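Local coordinates for protein putative aspartate aminotransferase (Thermus thermophilus, PDB 1IUG) that probably transfers amino groups between amino acids and 2-oxo acids, using pyridoxal 5'-phosphate as cofactor, at residues H26-A31 and G225-T230. Numbering follows the deposited sequence.
With PO4 (phosphate ion), chain D.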
loop_
_atom_site.group_PDB
_atom_site.type_symbol
_atom_site.label_atom_id
_atom_site.label_comp_id
_atom_site.label_asym_id
_atom_site.label_seq_id
_atom_site.Cartn_x
_atom_site.Cartn_y
_atom_site.Cartn_z
ATOM N N HIS A 26 -0.677 16.147 6.991
ATOM C CA HIS A 26 -1.021 15.176 8.022
ATOM C C HIS A 26 -2.431 14.707 7.679
ATOM O O HIS A 26 -3.316 15.525 7.426
ATOM C CB HIS A 26 -0.990 15.802 9.418
ATOM C CG HIS A 26 -1.137 14.802 10.521
ATOM N ND1 HIS A 26 -2.358 14.454 11.054
ATOM C CD2 HIS A 26 -0.217 14.049 11.167
ATOM C CE1 HIS A 26 -2.185 13.529 11.981
ATOM N NE2 HIS A 26 -0.894 13.265 12.069
ATOM N N HIS A 27 -2.630 13.392 7.662
ATOM C CA HIS A 27 -3.917 12.792 7.308
ATOM C C HIS A 27 -5.113 13.100 8.217
ATOM O O HIS A 27 -6.254 12.808 7.852
ATOM C CB HIS A 27 -3.759 11.279 7.154
ATOM C CG HIS A 27 -3.328 10.585 8.408
ATOM N ND1 HIS A 27 -2.201 10.951 9.112
ATOM C CD2 HIS A 27 -3.874 9.546 9.083
ATOM C CE1 HIS A 27 -2.070 10.165 10.167
ATOM N NE2 HIS A 27 -3.072 9.304 10.171
ATOM N N ARG A 28 -4.859 13.673 9.393
ATOM C CA ARG A 28 -5.933 14.012 10.329
ATOM C C ARG A 28 -6.309 15.496 10.322
ATOM O O ARG A 28 -7.215 15.917 11.046
ATOM C CB ARG A 28 -5.584 13.564 11.753
ATOM C CG ARG A 28 -5.546 12.053 11.946
ATOM C CD ARG A 28 -6.891 11.415 11.635
ATOM N NE ARG A 28 -6.763 10.274 10.727
ATOM C CZ ARG A 28 -6.873 9.001 11.096
ATOM N NH1 ARG A 28 -7.116 8.692 12.363
ATOM N NH2 ARG A 28 -6.736 8.034 10.197
ATOM N N THR A 29 -5.608 16.293 9.524
ATOM C CA THR A 29 -5.910 17.716 9.438
ATOM C C THR A 29 -7.188 17.865 8.606
ATOM O O THR A 29 -7.509 16.990 7.801
ATOM C CB THR A 29 -4.741 18.506 8.800
ATOM O OG1 THR A 29 -4.959 19.912 8.975
ATOM C CG2 THR A 29 -4.617 18.201 7.318
ATOM N N GLU A 30 -7.930 18.951 8.820
ATOM C CA GLU A 30 -9.174 19.180 8.086
ATOM C C GLU A 30 -8.968 19.249 6.570
ATOM O O GLU A 30 -9.852 18.866 5.799
ATOM C CB GLU A 30 -9.869 20.449 8.587
ATOM C CG GLU A 30 -11.291 20.627 8.059
ATOM C CD GLU A 30 -12.190 19.424 8.353
ATOM O OE1 GLU A 30 -12.247 18.979 9.521
ATOM O OE2 GLU A 30 -12.844 18.924 7.412
ATOM N N ALA A 31 -7.794 19.715 6.154
ATOM C CA ALA A 31 -7.456 19.822 4.739
ATOM C C ALA A 31 -7.381 18.436 4.103
ATOM O O ALA A 31 -7.853 18.231 2.981
ATOM C CB ALA A 31 -6.129 20.542 4.571
ATOM N N GLY A 225 -14.191 10.791 6.103
ATOM C CA GLY A 225 -12.997 11.366 5.508
ATOM C C GLY A 225 -11.703 10.894 6.142
ATOM O O GLY A 225 -10.649 11.498 5.936
ATOM N N GLU A 226 -11.788 9.825 6.930
ATOM C CA GLU A 226 -10.618 9.250 7.588
ATOM C C GLU A 226 -10.355 7.909 6.920
ATOM O O GLU A 226 -10.953 7.579 5.898
ATOM C CB GLU A 226 -10.897 8.977 9.070
ATOM C CG GLU A 226 -11.805 9.967 9.774
ATOM C CD GLU A 226 -11.067 11.135 10.390
ATOM O OE1 GLU A 226 -9.815 11.142 10.379
ATOM O OE2 GLU A 226 -11.751 12.049 10.900
ATOM N N SER A 227 -9.465 7.135 7.525
ATOM C CA SER A 227 -9.125 5.799 7.052
ATOM C C SER A 227 -8.699 5.032 8.299
ATOM O O SER A 227 -8.392 5.640 9.330
ATOM C CB SER A 227 -8.010 5.832 5.995
ATOM O OG SER A 227 -6.839 6.460 6.483
ATOM N N ALA A 228 -8.749 3.707 8.230
ATOM C CA ALA A 228 -8.384 2.878 9.372
ATOM C C ALA A 228 -6.950 3.145 9.823
ATOM O O ALA A 228 -6.699 3.335 11.011
ATOM C CB ALA A 228 -8.571 1.408 9.038
ATOM N N TRP A 229 -6.025 3.192 8.869
ATOM C CA TRP A 229 -4.608 3.427 9.162
ATOM C C TRP A 229 -4.150 4.658 8.380
ATOM O O TRP A 229 -4.974 5.357 7.791
ATOM C CB TRP A 229 -3.774 2.205 8.746
ATOM C CG TRP A 229 -4.561 0.922 8.708
ATOM C CD1 TRP A 229 -4.931 0.218 7.594
ATOM C CD2 TRP A 229 -5.124 0.225 9.828
ATOM N NE1 TRP A 229 -5.693 -0.867 7.951
ATOM C CE2 TRP A 229 -5.827 -0.888 9.314
ATOM C CE3 TRP A 229 -5.100 0.434 11.216
ATOM C CZ2 TRP A 229 -6.505 -1.793 10.142
ATOM C CZ3 TRP A 229 -5.775 -0.467 12.038
ATOM C CH2 TRP A 229 -6.467 -1.566 11.496
ATOM N N THR A 230 -2.849 4.937 8.374
ATOM C CA THR A 230 -2.350 6.087 7.632
ATOM C C THR A 230 -2.464 5.784 6.145
ATOM O O THR A 230 -1.987 4.750 5.672
ATOM C CB THR A 230 -0.888 6.405 7.971
ATOM O OG1 THR A 230 -0.746 6.518 9.390
ATOM C CG2 THR A 230 -0.469 7.725 7.329
HETATM P P PO4 D . -2.834 5.037 12.704
HETATM O O1 PO4 D . -2.284 5.738 13.957
HETATM O O2 PO4 D . -1.787 4.104 12.088
HETATM O O3 PO4 D . -4.110 4.267 13.019
HETATM O O4 PO4 D . -3.154 6.170 11.660
HETATM O O HOH W 1 -6.834 9.196 7.349
#
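Arg28 reaches Glu226 and Ser227, while His27 packs on Thr230. Arg28 NE and Glu226 OE1 form a salt bridge of 3.2 Å. The oxygen sits over a face of the guanidinium, where no N-H points at it, so the attraction is one of charge; the guanidinium and carboxylate planes are 79° apart. Glu226 OE1 has a second cationic partner, Arg33. Bends at chi2 and chi3 carry the tip of Arg28 on to the backbone of 225-230, where Arg28 NH2 comes 3.0 Å from Ser227 O. Arg28 NH2 also donates to a water 3.1 Å away, in the guanidinium plane. That water in turn donates to Ser227 OG. Ser227 OG donates a hydrogen bond to Trp229 O, 2.5 Å away and almost in line with the carbonyl bond, which ties the loop to itself.

The His27 ring lies between two aliphatic groups. Thr230 CG2 stands 4.0 Å from the centroid of the His27 ring over one face, a CH-pi contact, and Arg28 CG lies over the opposite face. With chi1 at 62°, the ring edge turns to a phosphate ion, probably from the crystallisation liquor. The bond from His27 NE2 to phosphate O4 is weak, at 3.5 Å. Arg89 of the second subunit also binds this ion. Thr230 OG1 hydrogen-bonds the pyridoxal-phosphate lysine side chain of that subunit, so the contact borders a cofactor site at the dimer interface.

A type I turn, His26 to Thr29, leads into helix 30-47. Across from it, Gly225 closes helix 215-222 in a Schellman motif, and 226-230 runs on toward helix 233-246.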